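Local coordinates for mandelate racemase/muconate lactonizing enzyme family protein (Azoarcus sp., PDB 2QDE) that belongs to the mandelate racemase/muconate lactonizing enzyme family of the enolase superfamily and holds a barium ion at the metal site of its barrel domain, at residues N100-A105 with K270-G275; S218-P223 with T241-D246. All blocks are in the same frame, centred on the assembly; numbering follows the deposited sequence.

Interaction 1. Residues N100-A105 with K270-G275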
# COMPACT_ATOMS: atom_id res chain seq x y z
N ASN A 100 30.93 6.68 -10.16
CA ASN A 100 31.88 7.44 -10.99
C ASN A 100 31.16 8.26 -12.05
O ASN A 100 31.67 8.45 -13.16
CB ASN A 100 32.86 6.48 -11.68
CG ASN A 100 33.87 5.91 -10.73
OD1 ASN A 100 34.94 6.49 -10.50
ND2 ASN A 100 33.55 4.76 -10.14
N ASN A 101 29.99 8.77 -11.71
CA ASN A 101 29.17 9.56 -12.62
C ASN A 101 29.89 10.74 -13.26
O ASN A 101 29.71 10.99 -14.45
CB ASN A 101 27.92 10.05 -11.90
CG ASN A 101 27.05 8.91 -11.41
OD1 ASN A 101 27.54 7.96 -10.81
ND2 ASN A 101 25.75 9.00 -11.66
N GLN A 102 30.70 11.47 -12.49
CA GLN A 102 31.40 12.63 -13.04
C GLN A 102 32.45 12.24 -14.08
O GLN A 102 32.63 12.94 -15.08
CB GLN A 102 32.04 13.45 -11.92
CG GLN A 102 32.79 14.69 -12.39
CD GLN A 102 33.13 15.62 -11.24
OE1 GLN A 102 33.29 15.18 -10.11
NE2 GLN A 102 33.25 16.91 -11.53
N ALA A 103 33.13 11.12 -13.84
CA ALA A 103 34.14 10.62 -14.76
C ALA A 103 33.45 10.20 -16.06
O ALA A 103 33.91 10.51 -17.15
CB ALA A 103 34.88 9.44 -14.15
N LYS A 104 32.33 9.49 -15.91
CA LYS A 104 31.56 9.03 -17.07
C LYS A 104 31.03 10.24 -17.84
O LYS A 104 31.07 10.27 -19.07
CB LYS A 104 30.38 8.16 -16.62
CG LYS A 104 30.75 6.82 -16.01
CD LYS A 104 29.51 6.14 -15.42
CE LYS A 104 29.83 4.75 -14.90
NZ LYS A 104 28.69 4.17 -14.13
N ALA A 105 30.54 11.24 -17.11
CA ALA A 105 30.00 12.44 -17.73
C ALA A 105 31.06 13.13 -18.57
O ALA A 105 30.80 13.58 -19.68
CB ALA A 105 29.49 13.39 -16.66
N LYS A 270 22.34 18.07 -12.47
CA LYS A 270 23.68 18.52 -12.85
C LYS A 270 24.12 17.45 -13.84
O LYS A 270 23.94 16.26 -13.58
CB LYS A 270 24.66 18.57 -11.67
CG LYS A 270 24.45 19.75 -10.73
CD LYS A 270 25.65 19.94 -9.81
CE LYS A 270 25.44 21.09 -8.82
NZ LYS A 270 24.31 20.82 -7.90
N THR A 271 24.66 17.85 -14.98
CA THR A 271 25.09 16.88 -15.97
C THR A 271 26.10 15.90 -15.40
O THR A 271 26.13 14.74 -15.79
CB THR A 271 25.67 17.58 -17.23
OG1 THR A 271 26.59 18.60 -16.83
CG2 THR A 271 24.55 18.21 -18.04
N GLN A 272 26.93 16.36 -14.47
CA GLN A 272 27.93 15.47 -13.86
C GLN A 272 27.29 14.48 -12.88
O GLN A 272 27.81 13.39 -12.68
CB GLN A 272 29.02 16.29 -13.16
CG GLN A 272 29.89 17.11 -14.11
CD GLN A 272 29.39 18.53 -14.29
OE1 GLN A 272 28.20 18.81 -14.16
NE2 GLN A 272 30.32 19.43 -14.61
N LYS A 273 26.18 14.86 -12.27
CA LYS A 273 25.50 13.97 -11.34
C LYS A 273 24.80 12.88 -12.12
O LYS A 273 24.87 11.69 -11.78
CB LYS A 273 24.48 14.76 -10.50
CG LYS A 273 23.69 13.90 -9.52
CD LYS A 273 22.69 14.74 -8.72
CE LYS A 273 21.69 15.45 -9.63
NZ LYS A 273 20.63 16.16 -8.83
N ALA A 274 24.12 13.29 -13.19
CA ALA A 274 23.38 12.36 -14.05
C ALA A 274 24.32 11.36 -14.71
O ALA A 274 23.95 10.20 -14.92
CB ALA A 274 22.62 13.14 -15.12
N GLY A 275 25.53 11.81 -15.04
CA GLY A 275 26.50 10.92 -15.66
C GLY A 275 26.80 11.21 -17.12
O GLY A 275 27.41 10.38 -17.79

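Interaction 2. Residues S218-P223 with T241-D246. With BA (barium ion), chain I.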
# COMPACT_ATOMS: atom_id res chain seq x y z
N SER A 218 10.24 30.23 -2.13
CA SER A 218 9.60 29.45 -3.18
C SER A 218 9.81 27.95 -2.98
O SER A 218 9.01 27.14 -3.45
CB SER A 218 10.12 29.86 -4.57
OG SER A 218 11.49 29.51 -4.73
N LYS A 219 10.88 27.58 -2.27
CA LYS A 219 11.17 26.18 -2.02
C LYS A 219 12.38 25.98 -1.12
O LYS A 219 13.13 26.92 -0.86
CB LYS A 219 11.42 25.46 -3.35
CG LYS A 219 12.37 26.22 -4.29
CD LYS A 219 12.52 25.52 -5.63
CE LYS A 219 13.09 26.44 -6.70
NZ LYS A 219 12.15 27.52 -7.05
N ILE A 220 12.55 24.75 -0.63
CA ILE A 220 13.69 24.37 0.20
C ILE A 220 14.41 23.26 -0.57
O ILE A 220 13.84 22.19 -0.79
CB ILE A 220 13.27 23.80 1.57
CG1 ILE A 220 12.37 24.79 2.32
CG2 ILE A 220 14.52 23.51 2.39
CD1 ILE A 220 13.01 26.12 2.57
N GLU A 221 15.65 23.50 -0.98
CA GLU A 221 16.40 22.50 -1.72
C GLU A 221 17.13 21.49 -0.83
O GLU A 221 17.97 21.86 -0.00
CB GLU A 221 17.41 23.17 -2.65
CG GLU A 221 18.14 22.21 -3.58
CD GLU A 221 19.16 22.91 -4.47
OE1 GLU A 221 18.95 24.10 -4.77
OE2 GLU A 221 20.16 22.26 -4.87
N GLN A 222 16.80 20.21 -1.02
CA GLN A 222 17.39 19.09 -0.30
C GLN A 222 17.68 19.34 1.19
O GLN A 222 18.85 19.43 1.60
CB GLN A 222 18.70 18.66 -0.98
CG GLN A 222 19.17 17.28 -0.56
CD GLN A 222 18.31 16.17 -1.12
OE1 GLN A 222 17.91 15.25 -0.41
NE2 GLN A 222 18.02 16.25 -2.42
N PRO A 223 16.63 19.43 2.01
CA PRO A 223 16.84 19.66 3.44
C PRO A 223 17.44 18.45 4.17
O PRO A 223 18.24 18.61 5.09
CB PRO A 223 15.44 20.02 3.94
CG PRO A 223 14.55 19.25 3.04
CD PRO A 223 15.19 19.44 1.68
N THR A 241 5.95 24.80 2.60
CA THR A 241 6.98 25.14 1.63
C THR A 241 7.37 23.97 0.74
O THR A 241 7.66 22.87 1.22
CB THR A 241 8.24 25.66 2.35
OG1 THR A 241 7.85 26.61 3.35
CG2 THR A 241 9.18 26.33 1.35
N PRO A 242 7.40 24.19 -0.58
CA PRO A 242 7.77 23.13 -1.53
C PRO A 242 9.15 22.58 -1.20
O PRO A 242 10.04 23.33 -0.82
CB PRO A 242 7.75 23.85 -2.88
CG PRO A 242 6.74 24.94 -2.67
CD PRO A 242 7.09 25.44 -1.29
N ILE A 243 9.31 21.27 -1.34
CA ILE A 243 10.57 20.60 -1.06
C ILE A 243 11.12 20.02 -2.37
O ILE A 243 10.48 19.16 -2.98
CB ILE A 243 10.38 19.45 -0.05
CG1 ILE A 243 9.71 19.97 1.23
CG2 ILE A 243 11.71 18.79 0.25
CD1 ILE A 243 10.50 21.03 1.97
N TYR A 244 12.28 20.50 -2.80
CA TYR A 244 12.92 20.03 -4.03
C TYR A 244 14.07 19.07 -3.73
O TYR A 244 14.73 19.19 -2.70
CB TYR A 244 13.46 21.21 -4.84
CG TYR A 244 12.42 21.91 -5.71
CD1 TYR A 244 11.15 22.21 -5.22
CD2 TYR A 244 12.74 22.30 -7.01
CE1 TYR A 244 10.22 22.89 -6.01
CE2 TYR A 244 11.82 22.98 -7.80
CZ TYR A 244 10.56 23.27 -7.29
OH TYR A 244 9.66 23.94 -8.09
N ALA A 245 14.31 18.13 -4.64
CA ALA A 245 15.38 17.16 -4.47
C ALA A 245 16.54 17.37 -5.43
O ALA A 245 16.33 17.56 -6.63
CB ALA A 245 14.82 15.76 -4.64
N ASP A 246 17.76 17.34 -4.91
CA ASP A 246 18.95 17.48 -5.74
C ASP A 246 19.75 16.20 -5.54
O ASP A 246 19.67 15.27 -6.35
CB ASP A 246 19.79 18.69 -5.33
CG ASP A 246 21.11 18.79 -6.10
OD1 ASP A 246 21.37 17.95 -6.99
OD2 ASP A 246 21.89 19.72 -5.80
BA BA I . 22.41 21.16 -3.64

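Interaction 1. Residues N100-A105 with K270-G275
The methyl group of Ala-105 lies over the backbone of the short helix 271-274 and the glycine that ends it, with CB of Ala-105 3.5 Å from C of Gly-275 and 3.8 Å from CA of Gln-272. One turn earlier on helix 101-119, Asn-101 holds the short helix by a true hydrogen bond. Its CG stands anti to the carbonyl carbon (chi1 -61°), which brings the amide alongside the turn, and ND2 of Asn-101 donates to O of Lys-273 at 2.8 Å. The donor comes in nearly along the C=O axis, yet the acceptor sits out of the amide plane and the N-H...O angle is a bent 139°. ND2 also binds Glu-251, so both a backbone carbonyl and a carboxylate hold the amide in place.

Gly-275 leaves the helix with positive phi (110°), a backbone shape in which any side chain would press against O of Ala-274. Its CA is 4.3 Å from CA of Asn-101. From there CA of Gly-275 directs a C-H at O of Asn-101 (3.4 Å), while CA of Ala-105 faces O of Gly-275 at 3.3 Å. On the flank, Gln-102 and Gln-272 touch only through their aliphatic parts, CG to CG at 4.2 Å, with the amide planes almost perpendicular. Their amides turn away from each other: NE2 of Gln-102 is bound by the carbonyls of Ala-50 and Asp-52, and Gln-272 also has its polar partner at Ala-50. Lys-273 leaves for Asp-246 by a salt bridge.

The start of a long helix packed by backbone and small side chains on a one-turn helix just beyond a barrel strand belongs to the buried seam between N-terminal domain and barrel of an enolase-superfamily protein.

Interaction 2. Residues S218-P223 with T241-D246
Two carboxylate oxygens, OE2 of Glu-221 and OD2 of Asp-246, sit only 3.2 Å apart, an approach that would probably be repulsive were the barium ion not bound to both. Glu-221 lies on strand 220-221 and Asp-246 follows strand 243-245, its parallel neighbour in a beta-alpha-beta unit of the TIM barrel, with helix 229-236 as the crossover. The Glu-221 chain is fully extended (chi1 -174°, chi2 -178°), which carries OE2 to 2.8 Å from the barium, and the two carboxylates are turned 53° against each other. Asp-195 and Asn-197 complete the protein part of the site; OE1 of Glu-221 is held by a salt bridge to Lys-165, and OD1 of Asp-246, beside Lys-273, is hydrogen-bonded to Tyr-57 OH.

Behind the metal three backbone bonds join the strands: N of Ile-220 to O of Pro-242 (2.9 Å), N of Tyr-244 to O of Ile-220 (3.1 Å) and N of Gln-222 to O of Tyr-244 (2.9 Å). On the face that carries Glu-221, the aliphatic chain of Lys-219 crosses over one face of the Tyr-244 ring, and its bent end makes an off-centre cation-pi contact while NZ donates to OG of Ser-218, also hydrogen-bonded to Asp-191. On the other face, turned to helix 229-236, Ile-220 CB meets Ile-243 CD1 at 3.9 Å, and the Pro-223 ring rests its CD 3.8 Å from Ile-243 CG2.

Overall arrangement
The centres of the two contacts are 22 Å apart, and both segments of interaction 2 fall between the two segments of interaction 1 in the sequence. Strand 243-245 of interaction 2 neighbours strand 266-269, which runs straight into the short helix of interaction 1, so that helix follows directly on the next strand of the same barrel sheet. Only interaction 1 also takes in helix 101-119 of the N-terminal domain. The two meet at Asp-246: Lys-273 NZ forms a salt bridge to its OD1 at 2.7 Å, and Lys-270 NZ one to its OD2. The buried domain seam is thereby tied to the barium site by charged side chains.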